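Local coordinates for protein (S)-ureidoglycine--glyoxylate transaminase (Bacillus subtilis, PDB 3ISL) that catalyses the pyridoxal-phosphate-dependent transfer of an amino group from (S)-ureidoglycine to glyoxylate, yielding oxalurate and glycine in purine catabolism, at residues 324-329 with 359-364. Residues are numbered along the deposited sequence; the frame is centred on the assembly and turned at random.
Sequences VTCVEI and GKIWRI
Ile329 lies across one face of the indole of Trp362 where two antiparallel strands, 324-328 and 361-364, near the end of their pairing, a compact example of how side chains extend a two-stranded ladder past its last backbone pair. Two hydrogen-bonded pairs, Thr325 with Ile364 and Val327 with Trp362, each joined by two N-H...O bonds, carry the ladder; in the straightest of these bonds Ile364 N meets Thr325 O at 2.8 Å with an angle of 176° at the hydrogen. Beyond the strand, Ile329 N still reaches Lys360 O at 3.0 Å, though from above the carbonyl plane.

Followed outward, Ile329 starts with CB against the carbonyl oxygens of Lys360 and Gly359. CG1, anti to its own carbonyl carbon (chi1 -59°), sits over the six-membered ring of Trp362, 3.5 Å from the centroid and only 8° off the normal, a CH-pi contact. CG2 touches CZ2 and CH2 of Trp362, while CD1 lies 3.6 Å from both Ile361 N and Gly359 O, as plain van der Waals contacts. Val327 meets the same indole differently: its CG1 lies in the ring plane at the edge, 4.0 Å from Trp362 CE3, and its CG2 touches Ile364 CD1. Trp362 NE1 donates to Gly335 O, a hydrogen bond that restrains the rotation of the indole. On this face Thr325, Val327 and Ile364 pack on helix 288-308.

On the opposite face, Cys326 SG rests between Ile361 CD1 and Arg363 CG, each 4.1 Å away. Arg363, about 7 Å from the bound cofactor by its side chain, gives its guanidinium to the carbonyls of Thr147 and Ser352. One face of the antiparallel ladder is thus largely apolar and packs on a helix, whereas the other places a buried guanidinium, probably cationic and bonded to neutral carbonyls, near the pyridoxal-phosphate site.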
ATOM      1  N   VAL A 324     -23.909  -0.468  -8.824  1.00 25.32           N
ATOM      2  CA  VAL A 324     -23.623  -1.730  -9.485  1.00 24.15           C
ATOM      3  C   VAL A 324     -24.950  -2.172 -10.004  1.00 25.26           C
ATOM      4  O   VAL A 324     -25.963  -1.979  -9.347  1.00 24.81           O
ATOM      5  CB  VAL A 324     -23.051  -2.775  -8.459  1.00 25.81           C
ATOM      6  CG1 VAL A 324     -22.942  -4.150  -9.057  1.00 26.50           C
ATOM      7  CG2 VAL A 324     -21.641  -2.331  -7.970  1.00 22.46           C
ATOM      8  N   THR A 325     -24.927  -2.816 -11.164  1.00 24.39           N
ATOM      9  CA  THR A 325     -26.121  -3.296 -11.810  1.00 24.06           C
ATOM     10  C   THR A 325     -25.831  -4.707 -12.273  1.00 23.08           C
ATOM     11  O   THR A 325     -24.868  -4.921 -13.016  1.00 22.74           O
ATOM     12  CB  THR A 325     -26.427  -2.368 -13.005  1.00 23.82           C
ATOM     13  OG1 THR A 325     -26.836  -1.145 -12.434  1.00 23.49           O
ATOM     14  CG2 THR A 325     -27.623  -2.940 -13.906  1.00 23.81           C
ATOM     15  N   CYS A 326     -26.593  -5.661 -11.760  1.00 23.16           N
ATOM     16  CA  CYS A 326     -26.338  -7.088 -11.976  1.00 24.65           C
ATOM     17  C   CYS A 326     -27.285  -7.542 -13.071  1.00 24.50           C
ATOM     18  O   CYS A 326     -28.510  -7.560 -12.872  1.00 24.29           O
ATOM     19  CB  CYS A 326     -26.608  -7.909 -10.681  1.00 25.65           C
ATOM     20  SG  CYS A 326     -25.618  -7.397  -9.290  1.00 26.43           S
ATOM     21  N   VAL A 327     -26.716  -7.906 -14.220  1.00 24.62           N
ATOM     22  CA  VAL A 327     -27.506  -8.245 -15.385  1.00 23.63           C
ATOM     23  C   VAL A 327     -27.491  -9.750 -15.520  1.00 24.99           C
ATOM     24  O   VAL A 327     -26.419 -10.354 -15.505  1.00 24.56           O
ATOM     25  CB  VAL A 327     -26.943  -7.594 -16.661  1.00 23.84           C
ATOM     26  CG1 VAL A 327     -27.795  -7.968 -17.940  1.00 23.36           C
ATOM     27  CG2 VAL A 327     -26.814  -6.069 -16.479  1.00 24.70           C
ATOM     28  N   GLU A 328     -28.681 -10.344 -15.683  1.00 25.07           N
ATOM     29  CA  GLU A 328     -28.822 -11.793 -15.800  1.00 26.23           C
ATOM     30  C   GLU A 328     -28.320 -12.234 -17.167  1.00 26.34           C
ATOM     31  O   GLU A 328     -28.738 -11.679 -18.200  1.00 25.74           O
ATOM     32  CB  GLU A 328     -30.286 -12.256 -15.516  1.00 26.79           C
ATOM     33  CG  GLU A 328     -30.595 -12.345 -13.997  1.00 28.64           C
ATOM     34  CD  GLU A 328     -32.052 -12.677 -13.610  1.00 34.39           C
ATOM     35  OE1 GLU A 328     -32.293 -12.825 -12.375  1.00 34.99           O
ATOM     36  OE2 GLU A 328     -32.936 -12.797 -14.507  1.00 32.59           O
ATOM     37  N   ILE A 329     -27.403 -13.207 -17.155  1.00 25.90           N
ATOM     38  CA  ILE A 329     -26.929 -13.873 -18.360  1.00 26.09           C
ATOM     39  C   ILE A 329     -28.034 -14.794 -18.889  1.00 26.16           C
ATOM     40  O   ILE A 329     -28.456 -15.739 -18.240  1.00 26.16           O
ATOM     41  CB  ILE A 329     -25.606 -14.666 -18.112  1.00 25.88           C
ATOM     42  CG1 ILE A 329     -24.500 -13.703 -17.602  1.00 24.96           C
ATOM     43  CG2 ILE A 329     -25.167 -15.445 -19.391  1.00 25.70           C
ATOM     44  CD1 ILE A 329     -23.296 -14.398 -16.928  1.00 18.22           C
ATOM     45  N   GLY A 359     -21.516 -17.509 -13.516  1.00 33.01           N
ATOM     46  CA  GLY A 359     -22.304 -17.847 -14.696  1.00 31.90           C
ATOM     47  C   GLY A 359     -23.736 -17.333 -14.677  1.00 31.42           C
ATOM     48  O   GLY A 359     -24.487 -17.553 -15.631  1.00 32.94           O
ATOM     49  N   LYS A 360     -24.158 -16.684 -13.602  1.00 30.04           N
ATOM     50  CA  LYS A 360     -25.544 -16.186 -13.536  1.00 28.60           C
ATOM     51  C   LYS A 360     -25.654 -14.734 -13.948  1.00 27.07           C
ATOM     52  O   LYS A 360     -26.667 -14.324 -14.473  1.00 25.70           O
ATOM     53  CB  LYS A 360     -26.128 -16.345 -12.120  1.00 28.00           C
ATOM     54  CG  LYS A 360     -26.424 -17.814 -11.744  1.00 33.75           C
ATOM     55  CD  LYS A 360     -26.499 -17.999 -10.227  1.00 38.78           C
ATOM     56  CE  LYS A 360     -27.645 -17.153  -9.608  1.00 42.86           C
ATOM     57  NZ  LYS A 360     -28.912 -17.900  -9.300  1.00 43.90           N
ATOM     58  N   ILE A 361     -24.623 -13.941 -13.648  1.00 25.18           N
ATOM     59  CA  ILE A 361     -24.742 -12.494 -13.795  1.00 25.05           C
ATOM     60  C   ILE A 361     -23.486 -11.866 -14.319  1.00 24.31           C
ATOM     61  O   ILE A 361     -22.374 -12.340 -14.050  1.00 23.04           O
ATOM     62  CB  ILE A 361     -25.110 -11.741 -12.442  1.00 24.46           C
ATOM     63  CG1 ILE A 361     -24.213 -12.158 -11.264  1.00 24.01           C
ATOM     64  CG2 ILE A 361     -26.574 -11.853 -12.117  1.00 23.14           C
ATOM     65  CD1 ILE A 361     -24.218 -11.135 -10.047  1.00 23.30           C
ATOM     66  N   TRP A 362     -23.654 -10.782 -15.057  1.00 24.29           N
ATOM     67  CA  TRP A 362     -22.528  -9.825 -15.200  1.00 23.70           C
ATOM     68  C   TRP A 362     -22.805  -8.725 -14.248  1.00 24.36           C
ATOM     69  O   TRP A 362     -23.956  -8.476 -13.970  1.00 24.78           O
ATOM     70  CB  TRP A 362     -22.421  -9.204 -16.583  1.00 21.90           C
ATOM     71  CG  TRP A 362     -22.253 -10.166 -17.718  1.00 22.46           C
ATOM     72  CD1 TRP A 362     -21.097 -10.849 -18.101  1.00 20.77           C
ATOM     73  CD2 TRP A 362     -23.260 -10.497 -18.688  1.00 20.83           C
ATOM     74  NE1 TRP A 362     -21.361 -11.605 -19.264  1.00 21.97           N
ATOM     75  CE2 TRP A 362     -22.673 -11.404 -19.633  1.00 21.91           C
ATOM     76  CE3 TRP A 362     -24.610 -10.135 -18.838  1.00 22.55           C
ATOM     77  CZ2 TRP A 362     -23.419 -11.965 -20.723  1.00 21.56           C
ATOM     78  CZ3 TRP A 362     -25.353 -10.682 -19.918  1.00 18.49           C
ATOM     79  CH2 TRP A 362     -24.752 -11.610 -20.834  1.00 21.41           C
ATOM     80  N   ARG A 363     -21.754  -8.048 -13.766  1.00 25.06           N
ATOM     81  CA  ARG A 363     -21.937  -6.885 -12.919  1.00 25.60           C
ATOM     82  C   ARG A 363     -21.379  -5.647 -13.611  1.00 24.36           C
ATOM     83  O   ARG A 363     -20.202  -5.579 -13.936  1.00 23.40           O
ATOM     84  CB  ARG A 363     -21.284  -7.094 -11.542  1.00 25.18           C
ATOM     85  CG  ARG A 363     -21.861  -8.269 -10.788  1.00 28.05           C
ATOM     86  CD  ARG A 363     -21.117  -8.505  -9.500  1.00 29.79           C
ATOM     87  NE  ARG A 363     -19.835  -9.113  -9.767  1.00 31.36           N
ATOM     88  CZ  ARG A 363     -18.714  -8.803  -9.126  1.00 30.33           C
ATOM     89  NH1 ARG A 363     -18.701  -7.911  -8.155  1.00 28.08           N
ATOM     90  NH2 ARG A 363     -17.601  -9.421  -9.451  1.00 29.43           N
ATOM     91  N   ILE A 364     -22.226  -4.643 -13.822  1.00 23.85           N
ATOM     92  CA  ILE A 364     -21.743  -3.460 -14.513  1.00 23.45           C
ATOM     93  C   ILE A 364     -21.685  -2.375 -13.421  1.00 24.55           C
ATOM     94  O   ILE A 364     -22.712  -2.070 -12.825  1.00 24.40           O
ATOM     95  CB  ILE A 364     -22.619  -3.046 -15.655  1.00 23.17           C
ATOM     96  CG1 ILE A 364     -22.829  -4.240 -16.629  1.00 24.05           C
ATOM     97  CG2 ILE A 364     -22.081  -1.713 -16.348  1.00 20.37           C
ATOM     98  CD1 ILE A 364     -23.705  -3.951 -17.862  1.00 23.19           C
TER